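Local coordinates for long form salivary protein D7L1 (Aedes aegypti, PDB 3DXL) that sequesters biogenic amines and leukotrienes of the host during mosquito blood feeding, using separate pockets in two odorant-binding-protein-like domains, at residues Ser234-Asn239 against Trp245-Cys250. Residues are numbered along the deposited sequence; the frame is centred on the assembly and turned at random.
Sequences SKEPSN and WHYYKC
His246 reaches from helix 243-253 into the loop at 234-239, and tracing it outward shows how one imidazole can pack against a loop over its face while its far nitrogen bonds to the preceding helix. CB already touches the ring of Pro237, with CD at 3.6 Å and CG only slightly farther. With CG anti to the backbone N (chi1 170°), the imidazole is carried toward the loop. Pro237 CD sits over one face, 3.5 Å from the ring centroid and 20° off the normal, a CH-pi contact biased toward the CG side of the rim. Farther out, CD2 and NE2 pass the CA of Glu236. CE1 lies 3.3 Å from Lys235 O, which approaches the ring obliquely. NE2 at the tip hydrogen-bonds to Cys232 O, a tie that should restrain the rotation of the ring and gives a partner to a carbonyl near the C-terminal end of helix 223-234.

Beside this packing runs a polar link. Glu236, its chain extended beyond CG, brings OE2 to the edge of the Tyr247 ring, where the phenol OH donates a very short hydrogen bond of 2.5 Å; carboxylate and ring stand nearly perpendicular, at 79°. The two aromatic side chains also meet each other: CD2 of His246 lies 4.0 Å above the plane of the Tyr247 ring, over its centre.

The loop thus folds back on the helix that follows it, at the surface of the second PBP/GOBP domain and away from the ligand sites. The Cys232–Cys250 disulfide joins the same two helices, 223-234 and 243-253, while Tyr247 also packs on Leu229 and on Met194 of helix 184-196.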
ATOM      1  N   SER A 234     -17.113 -11.103 -13.850  1.00 21.06           N
ATOM      2  CA  SER A 234     -18.379 -11.777 -14.158  1.00 22.11           C
ATOM      3  C   SER A 234     -18.349 -13.262 -13.777  1.00 22.53           C
ATOM      4  O   SER A 234     -19.403 -13.888 -13.626  1.00 22.92           O
ATOM      5  CB  SER A 234     -18.762 -11.592 -15.633  1.00 22.26           C
ATOM      6  OG  SER A 234     -18.016 -12.450 -16.479  1.00 23.65           O
ATOM      7  N   LYS A 235     -17.141 -13.803 -13.606  1.00 22.94           N
ATOM      8  CA  LYS A 235     -16.935 -15.200 -13.220  1.00 23.53           C
ATOM      9  C   LYS A 235     -16.236 -15.341 -11.863  1.00 23.39           C
ATOM     10  O   LYS A 235     -15.683 -16.391 -11.536  1.00 23.37           O
ATOM     11  CB  LYS A 235     -16.160 -15.944 -14.311  1.00 24.15           C
ATOM     12  CG  LYS A 235     -17.003 -16.282 -15.537  1.00 25.74           C
ATOM     13  CD  LYS A 235     -16.148 -16.742 -16.709  1.00 27.65           C
ATOM     14  CE  LYS A 235     -15.559 -15.560 -17.461  1.00 28.86           C
ATOM     15  NZ  LYS A 235     -14.830 -15.979 -18.694  1.00 29.39           N
ATOM     16  N   GLU A 236     -16.277 -14.270 -11.076  1.00 23.08           N
ATOM     17  CA  GLU A 236     -15.720 -14.246  -9.733  1.00 23.06           C
ATOM     18  C   GLU A 236     -16.255 -15.402  -8.889  1.00 22.83           C
ATOM     19  O   GLU A 236     -17.469 -15.626  -8.863  1.00 23.04           O
ATOM     20  CB  GLU A 236     -16.120 -12.930  -9.076  1.00 23.46           C
ATOM     21  CG  GLU A 236     -15.182 -12.429  -8.034  1.00 23.05           C
ATOM     22  CD  GLU A 236     -15.610 -11.080  -7.522  1.00 22.58           C
ATOM     23  OE1 GLU A 236     -16.678 -10.996  -6.870  1.00 24.52           O
ATOM     24  OE2 GLU A 236     -14.875 -10.101  -7.757  1.00 20.95           O
ATOM     25  N   PRO A 237     -15.361 -16.134  -8.191  1.00 22.59           N
ATOM     26  CA  PRO A 237     -15.808 -17.197  -7.289  1.00 22.52           C
ATOM     27  C   PRO A 237     -16.488 -16.635  -6.041  1.00 22.51           C
ATOM     28  O   PRO A 237     -16.259 -15.476  -5.676  1.00 22.61           O
ATOM     29  CB  PRO A 237     -14.508 -17.912  -6.913  1.00 22.60           C
ATOM     30  CG  PRO A 237     -13.460 -16.871  -7.059  1.00 22.34           C
ATOM     31  CD  PRO A 237     -13.891 -16.016  -8.210  1.00 22.66           C
ATOM     32  N   SER A 238     -17.322 -17.456  -5.409  1.00 22.44           N
ATOM     33  CA  SER A 238     -18.082 -17.028  -4.237  1.00 22.42           C
ATOM     34  C   SER A 238     -17.288 -17.142  -2.937  1.00 21.88           C
ATOM     35  O   SER A 238     -17.547 -16.389  -2.002  1.00 22.01           O
ATOM     36  CB  SER A 238     -19.401 -17.798  -4.140  1.00 22.87           C
ATOM     37  OG  SER A 238     -19.170 -19.195  -4.093  1.00 24.54           O
ATOM     38  N   ASN A 239     -16.331 -18.070  -2.876  1.00 21.00           N
ATOM     39  CA  ASN A 239     -15.432 -18.191  -1.718  1.00 20.29           C
ATOM     40  C   ASN A 239     -14.420 -17.052  -1.714  1.00 19.58           C
ATOM     41  O   ASN A 239     -13.572 -16.950  -2.612  1.00 18.49           O
ATOM     42  CB  ASN A 239     -14.700 -19.540  -1.720  1.00 20.62           C
ATOM     43  CG  ASN A 239     -13.812 -19.752  -0.484  1.00 21.42           C
ATOM     44  OD1 ASN A 239     -13.538 -18.828   0.295  1.00 22.80           O
ATOM     45  ND2 ASN A 239     -13.354 -20.987  -0.307  1.00 23.19           N
ATOM     46  N   TRP A 245      -6.432 -15.367  -6.031  1.00 10.79           N
ATOM     47  CA  TRP A 245      -5.940 -16.373  -6.966  1.00 11.40           C
ATOM     48  C   TRP A 245      -6.741 -16.363  -8.270  1.00 11.26           C
ATOM     49  O   TRP A 245      -6.166 -16.444  -9.359  1.00 11.71           O
ATOM     50  CB  TRP A 245      -5.983 -17.741  -6.294  1.00 12.39           C
ATOM     51  CG  TRP A 245      -5.604 -18.884  -7.197  1.00 12.66           C
ATOM     52  CD1 TRP A 245      -4.339 -19.321  -7.486  1.00 13.06           C
ATOM     53  CD2 TRP A 245      -6.503 -19.742  -7.917  1.00 12.99           C
ATOM     54  NE1 TRP A 245      -4.400 -20.404  -8.344  1.00 13.19           N
ATOM     55  CE2 TRP A 245      -5.711 -20.673  -8.632  1.00 13.63           C
ATOM     56  CE3 TRP A 245      -7.898 -19.810  -8.039  1.00 14.25           C
ATOM     57  CZ2 TRP A 245      -6.269 -21.676  -9.439  1.00 14.23           C
ATOM     58  CZ3 TRP A 245      -8.451 -20.798  -8.854  1.00 14.29           C
ATOM     59  CH2 TRP A 245      -7.636 -21.719  -9.539  1.00 14.39           C
ATOM     60  N   HIS A 246      -8.062 -16.250  -8.162  1.00 11.86           N
ATOM     61  CA  HIS A 246      -8.904 -16.171  -9.347  1.00 12.22           C
ATOM     62  C   HIS A 246      -8.472 -15.063 -10.300  1.00 11.61           C
ATOM     63  O   HIS A 246      -8.347 -15.285 -11.507  1.00 11.58           O
ATOM     64  CB  HIS A 246     -10.369 -15.974  -8.969  1.00 13.07           C
ATOM     65  CG  HIS A 246     -11.246 -15.644 -10.135  1.00 14.12           C
ATOM     66  ND1 HIS A 246     -11.689 -16.598 -11.028  1.00 16.08           N
ATOM     67  CD2 HIS A 246     -11.762 -14.463 -10.555  1.00 15.09           C
ATOM     68  CE1 HIS A 246     -12.442 -16.018 -11.945  1.00 16.58           C
ATOM     69  NE2 HIS A 246     -12.498 -14.723 -11.685  1.00 15.70           N
ATOM     70  N   TYR A 247      -8.269 -13.857  -9.765  1.00 10.94           N
ATOM     71  CA  TYR A 247      -7.907 -12.748 -10.625  1.00 11.20           C
ATOM     72  C   TYR A 247      -6.501 -12.892 -11.183  1.00 10.49           C
ATOM     73  O   TYR A 247      -6.264 -12.572 -12.353  1.00 11.17           O
ATOM     74  CB  TYR A 247      -8.107 -11.412  -9.904  1.00 11.39           C
ATOM     75  CG  TYR A 247      -9.562 -11.003  -9.874  1.00 11.86           C
ATOM     76  CD1 TYR A 247     -10.189 -10.524 -11.019  1.00 12.45           C
ATOM     77  CD2 TYR A 247     -10.316 -11.122  -8.712  1.00 12.16           C
ATOM     78  CE1 TYR A 247     -11.523 -10.159 -11.005  1.00 12.87           C
ATOM     79  CE2 TYR A 247     -11.663 -10.749  -8.689  1.00 13.32           C
ATOM     80  CZ  TYR A 247     -12.247 -10.277  -9.838  1.00 13.30           C
ATOM     81  OH  TYR A 247     -13.567  -9.905  -9.831  1.00 14.65           O
ATOM     82  N   TYR A 248      -5.583 -13.379 -10.353  1.00  9.89           N
ATOM     83  CA  TYR A 248      -4.227 -13.647 -10.830  1.00  9.70           C
ATOM     84  C   TYR A 248      -4.232 -14.630 -12.014  1.00  9.98           C
ATOM     85  O   TYR A 248      -3.679 -14.336 -13.077  1.00  9.66           O
ATOM     86  CB  TYR A 248      -3.359 -14.166  -9.683  1.00  9.89           C
ATOM     87  CG  TYR A 248      -1.966 -14.562 -10.102  1.00 10.08           C
ATOM     88  CD1 TYR A 248      -1.012 -13.596 -10.413  1.00  9.75           C
ATOM     89  CD2 TYR A 248      -1.606 -15.911 -10.224  1.00  9.86           C
ATOM     90  CE1 TYR A 248       0.281 -13.960 -10.817  1.00  9.98           C
ATOM     91  CE2 TYR A 248      -0.322 -16.282 -10.623  1.00  9.88           C
ATOM     92  CZ  TYR A 248       0.610 -15.304 -10.916  1.00  9.83           C
ATOM     93  OH  TYR A 248       1.883 -15.650 -11.312  1.00 10.53           O
ATOM     94  N   LYS A 249      -4.886 -15.770 -11.817  1.00 10.18           N
ATOM     95  CA  LYS A 249      -4.985 -16.795 -12.855  1.00 10.97           C
ATOM     96  C   LYS A 249      -5.648 -16.233 -14.112  1.00 11.68           C
ATOM     97  O   LYS A 249      -5.164 -16.434 -15.228  1.00 11.86           O
ATOM     98  CB  LYS A 249      -5.789 -17.966 -12.316  1.00 10.97           C
ATOM     99  CG  LYS A 249      -6.096 -19.048 -13.346  1.00 11.45           C
ATOM    100  CD  LYS A 249      -6.770 -20.234 -12.697  1.00 13.24           C
ATOM    101  CE  LYS A 249      -7.265 -21.258 -13.723  1.00 13.70           C
ATOM    102  NZ  LYS A 249      -6.167 -21.991 -14.434  1.00 14.62           N
ATOM    103  N   CYS A 250      -6.757 -15.522 -13.926  1.00 13.11           N
ATOM    104  CA  CYS A 250      -7.496 -14.953 -15.037  1.00 13.03           C
ATOM    105  C   CYS A 250      -6.617 -14.018 -15.861  1.00 12.70           C
ATOM    106  O   CYS A 250      -6.556 -14.130 -17.081  1.00 13.10           O
ATOM    107  CB  CYS A 250      -8.740 -14.230 -14.530  1.00 13.97           C
ATOM    108  SG  CYS A 250      -9.979 -13.875 -15.787  1.00 17.38           S
TER